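Nuclear inclusion protein A (Tobacco vein mottling virus, PDB 3MMG) is a 3C-type viral protease that in its natural form probably uses a cysteine nucleophile to cleave the viral polyprotein. Local coordinates at residues I57-V66 against M87-P95. The protein carries 3 engineered substitutions. Sequence-based numbering, arbitrary orientation.
Sequences IKTMHGEFAV and MAKDFPPFP. Engineered in segment 57-66: Ala65 (natural residue Lys).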
loop_
_atom_site.group_PDB
_atom_site.type_symbol
_atom_site.label_atom_id
_atom_site.label_comp_id
_atom_site.label_asym_id
_atom_site.label_seq_id
_atom_site.Cartn_x
_atom_site.Cartn_y
_atom_site.Cartn_z
ATOM N N ILE A 57 1.646 -14.025 -3.832
ATOM C CA ILE A 57 2.241 -13.089 -2.888
ATOM C C ILE A 57 3.684 -13.514 -2.645
ATOM O O ILE A 57 3.918 -14.599 -2.089
ATOM C CB ILE A 57 1.459 -13.104 -1.569
ATOM C CG1 ILE A 57 -0.018 -12.791 -1.850
ATOM C CG2 ILE A 57 2.101 -12.125 -0.553
ATOM C CD1 ILE A 57 -1.007 -13.773 -1.255
ATOM N N LYS A 58 4.634 -12.670 -3.040
ATOM C CA LYS A 58 6.047 -12.960 -2.810
ATOM C C LYS A 58 6.552 -12.184 -1.614
ATOM O O LYS A 58 6.370 -10.973 -1.546
ATOM C CB LYS A 58 6.914 -12.688 -4.030
ATOM C CG LYS A 58 8.351 -13.204 -3.840
ATOM C CD LYS A 58 9.139 -13.196 -5.137
ATOM C CE LYS A 58 10.496 -13.886 -4.950
ATOM N NZ LYS A 58 10.411 -15.366 -4.611
ATOM N N THR A 59 7.162 -12.899 -0.671
ATOM C CA THR A 59 7.635 -12.301 0.575
ATOM C C THR A 59 9.092 -12.704 0.866
ATOM O O THR A 59 9.619 -13.619 0.250
ATOM C CB THR A 59 6.765 -12.736 1.785
ATOM O OG1 THR A 59 7.171 -14.041 2.229
ATOM C CG2 THR A 59 5.300 -12.762 1.421
ATOM N N MET A 60 9.700 -12.074 1.860
ATOM C CA MET A 60 11.075 -12.437 2.224
ATOM C C MET A 60 11.177 -13.853 2.771
ATOM O O MET A 60 12.300 -14.429 2.801
ATOM C CB MET A 60 11.675 -11.432 3.235
ATOM C CG MET A 60 11.091 -11.474 4.620
ATOM S SD MET A 60 12.139 -10.617 5.823
ATOM C CE MET A 60 13.705 -10.627 5.030
ATOM N N HIS A 61 10.036 -14.405 3.208
ATOM C CA HIS A 61 10.016 -15.731 3.840
ATOM C C HIS A 61 9.244 -16.784 3.034
ATOM O O HIS A 61 8.937 -17.873 3.552
ATOM C CB HIS A 61 9.539 -15.655 5.298
ATOM C CG HIS A 61 8.129 -15.153 5.470
ATOM N ND1 HIS A 61 7.804 -13.811 5.474
ATOM C CD2 HIS A 61 6.971 -15.816 5.708
ATOM C CE1 HIS A 61 6.501 -13.671 5.671
ATOM N NE2 HIS A 61 5.972 -14.873 5.825
ATOM N N GLY A 62 8.942 -16.466 1.778
ATOM C CA GLY A 62 8.417 -17.471 0.857
ATOM C C GLY A 62 7.526 -16.852 -0.196
ATOM O O GLY A 62 7.230 -15.646 -0.142
ATOM N N GLU A 63 7.098 -17.671 -1.145
ATOM C CA GLU A 63 6.230 -17.230 -2.228
ATOM C C GLU A 63 4.965 -18.082 -2.212
ATOM O O GLU A 63 5.030 -19.311 -2.240
ATOM C CB GLU A 63 6.948 -17.360 -3.572
ATOM C CG GLU A 63 6.106 -16.888 -4.765
ATOM C CD GLU A 63 6.915 -16.872 -6.042
ATOM O OE1 GLU A 63 8.062 -16.352 -6.032
ATOM O OE2 GLU A 63 6.410 -17.409 -7.047
ATOM N N PHE A 64 3.819 -17.416 -2.178
ATOM C CA PHE A 64 2.562 -18.079 -1.841
ATOM C C PHE A 64 1.527 -17.826 -2.912
ATOM O O PHE A 64 1.062 -16.694 -3.103
ATOM C CB PHE A 64 2.097 -17.622 -0.456
ATOM C CG PHE A 64 3.156 -17.803 0.602
ATOM C CD1 PHE A 64 3.860 -16.705 1.116
ATOM C CD2 PHE A 64 3.524 -19.079 1.014
ATOM C CE1 PHE A 64 4.890 -16.888 2.066
ATOM C CE2 PHE A 64 4.536 -19.259 1.959
ATOM C CZ PHE A 64 5.212 -18.172 2.478
ATOM N N ALA A 65 1.213 -18.890 -3.643
ATOM C CA ALA A 65 0.281 -18.812 -4.745
ATOM C C ALA A 65 -1.105 -19.167 -4.255
ATOM O O ALA A 65 -1.549 -20.310 -4.388
ATOM C CB ALA A 65 0.733 -19.737 -5.892
ATOM N N VAL A 66 -1.798 -18.184 -3.686
ATOM C CA VAL A 66 -3.083 -18.439 -3.012
ATOM C C VAL A 66 -4.214 -18.751 -4.009
ATOM O O VAL A 66 -5.271 -19.276 -3.637
ATOM C CB VAL A 66 -3.460 -17.310 -1.998
ATOM C CG1 VAL A 66 -2.366 -17.146 -0.942
ATOM C CG2 VAL A 66 -3.690 -15.990 -2.691
ATOM N N MET A 87 -5.034 -13.895 5.342
ATOM C CA MET A 87 -4.490 -15.100 4.736
ATOM C C MET A 87 -4.960 -16.347 5.489
ATOM O O MET A 87 -5.279 -16.299 6.696
ATOM C CB MET A 87 -2.966 -15.025 4.740
ATOM C CG MET A 87 -2.402 -13.892 3.856
ATOM S SD MET A 87 -2.661 -14.240 2.103
ATOM C CE MET A 87 -3.960 -13.087 1.699
ATOM N N ALA A 88 -4.958 -17.476 4.774
ATOM C CA ALA A 88 -5.206 -18.787 5.382
ATOM C C ALA A 88 -4.197 -19.185 6.487
ATOM O O ALA A 88 -3.062 -18.691 6.536
ATOM C CB ALA A 88 -5.197 -19.832 4.261
ATOM N N LYS A 89 -4.576 -20.137 7.341
ATOM C CA LYS A 89 -3.705 -20.544 8.437
ATOM C C LYS A 89 -2.345 -21.114 7.964
ATOM O O LYS A 89 -1.334 -20.979 8.669
ATOM C CB LYS A 89 -4.446 -21.506 9.379
ATOM C CG LYS A 89 -3.744 -21.711 10.723
ATOM C CD LYS A 89 -4.617 -22.499 11.694
ATOM C CE LYS A 89 -3.843 -22.715 13.005
ATOM N NZ LYS A 89 -4.651 -23.453 14.017
ATOM N N ASP A 90 -2.310 -21.715 6.766
ATOM C CA ASP A 90 -1.056 -22.269 6.218
ATOM C C ASP A 90 -0.110 -21.222 5.588
ATOM O O ASP A 90 0.992 -21.544 5.095
ATOM C CB ASP A 90 -1.357 -23.402 5.239
ATOM C CG ASP A 90 -1.797 -24.674 5.954
ATOM O OD1 ASP A 90 -0.960 -25.279 6.657
ATOM O OD2 ASP A 90 -2.972 -25.033 5.811
ATOM N N PHE A 91 -0.541 -19.964 5.579
ATOM C CA PHE A 91 0.330 -18.888 5.122
ATOM C C PHE A 91 1.092 -18.438 6.363
ATOM O O PHE A 91 0.467 -18.049 7.347
ATOM C CB PHE A 91 -0.549 -17.748 4.603
ATOM C CG PHE A 91 0.226 -16.606 3.995
ATOM C CD1 PHE A 91 0.213 -16.409 2.615
ATOM C CD2 PHE A 91 0.952 -15.731 4.802
ATOM C CE1 PHE A 91 0.922 -15.334 2.038
ATOM C CE2 PHE A 91 1.682 -14.661 4.243
ATOM C CZ PHE A 91 1.657 -14.471 2.860
ATOM N N PRO A 92 2.446 -18.500 6.337
ATOM C CA PRO A 92 3.233 -18.149 7.512
ATOM C C PRO A 92 3.152 -16.633 7.774
ATOM O O PRO A 92 3.421 -15.840 6.875
ATOM C CB PRO A 92 4.664 -18.566 7.117
ATOM C CG PRO A 92 4.695 -18.508 5.658
ATOM C CD PRO A 92 3.297 -18.880 5.188
ATOM N N PRO A 93 2.723 -16.234 8.978
ATOM C CA PRO A 93 2.507 -14.798 9.205
ATOM C C PRO A 93 3.756 -13.933 9.333
ATOM O O PRO A 93 4.851 -14.432 9.609
ATOM C CB PRO A 93 1.753 -14.757 10.533
ATOM C CG PRO A 93 2.123 -16.005 11.218
ATOM C CD PRO A 93 2.331 -17.042 10.145
ATOM N N PHE A 94 3.555 -12.635 9.116
ATOM C CA PHE A 94 4.561 -11.590 9.345
ATOM C C PHE A 94 4.553 -11.195 10.832
ATOM O O PHE A 94 3.600 -11.508 11.550
ATOM C CB PHE A 94 4.155 -10.363 8.528
ATOM C CG PHE A 94 4.301 -10.536 7.051
ATOM C CD1 PHE A 94 3.270 -11.120 6.295
ATOM C CD2 PHE A 94 5.465 -10.114 6.402
ATOM C CE1 PHE A 94 3.386 -11.247 4.890
ATOM C CE2 PHE A 94 5.611 -10.266 5.000
ATOM C CZ PHE A 94 4.588 -10.827 4.252
ATOM N N PRO A 95 5.601 -10.477 11.288
ATOM C CA PRO A 95 5.554 -9.856 12.610
ATOM C C PRO A 95 4.477 -8.770 12.675
ATOM O O PRO A 95 3.824 -8.486 11.662
ATOM C CB PRO A 95 6.957 -9.252 12.770
ATOM C CG PRO A 95 7.480 -9.127 11.423
ATOM C CD PRO A 95 6.880 -10.214 10.605
#
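The beta hairpin 54-59/62-68, at one margin of the N-terminal antiparallel sheet of this chymotrypsin-like protease, is covered by the proline- and phenylalanine-rich loop that follows strand 83-86. At the turn His61 meets Pro92 and Phe94 together. Its CG sits between the backbone N and the carbonyl carbon (chi1 62°), which brings the ring against the loop. There NE2 donates to Pro92 O at 2.9 Å, with the oxygen close to the imidazole plane but the nitrogen well above the plane of the carbonyl. The same ring puts CE1 over the centre of the Phe94 face, 3.6 Å from Phe94 CE2, in a T-shaped stack with planes at 81°. Thr59 OG1 lies over one face of the imidazole, toward its rim, and accepts from His61 N in an ST turn, while Thr59 CG2 touches Phe94 CZ at 3.5 Å. Further along, Phe64 and Phe91 form a tilted edge-to-face pair, planes at 50°: Phe64 CE1 lies over one Phe91 face, offset toward the rim, and the closest approach is Phe64 CD1 to Phe91 CE1, 3.4 Å. Phe64 CZ presses on Pro92 CG (3.2 Å). The opposite Phe91 face carries Met87 CG; Met87 SD in turn meets Ile57 CD1 tip to tip at 3.8 Å. Cys19 of strand 18-25 touches Ile57, Thr59 and Phe94. Backbone bonds to Gly38 and Pro39 also hold the loop, but between hairpin and loop packing dominates and one hydrogen bond crosses, consistent with a proton on His61 NE2.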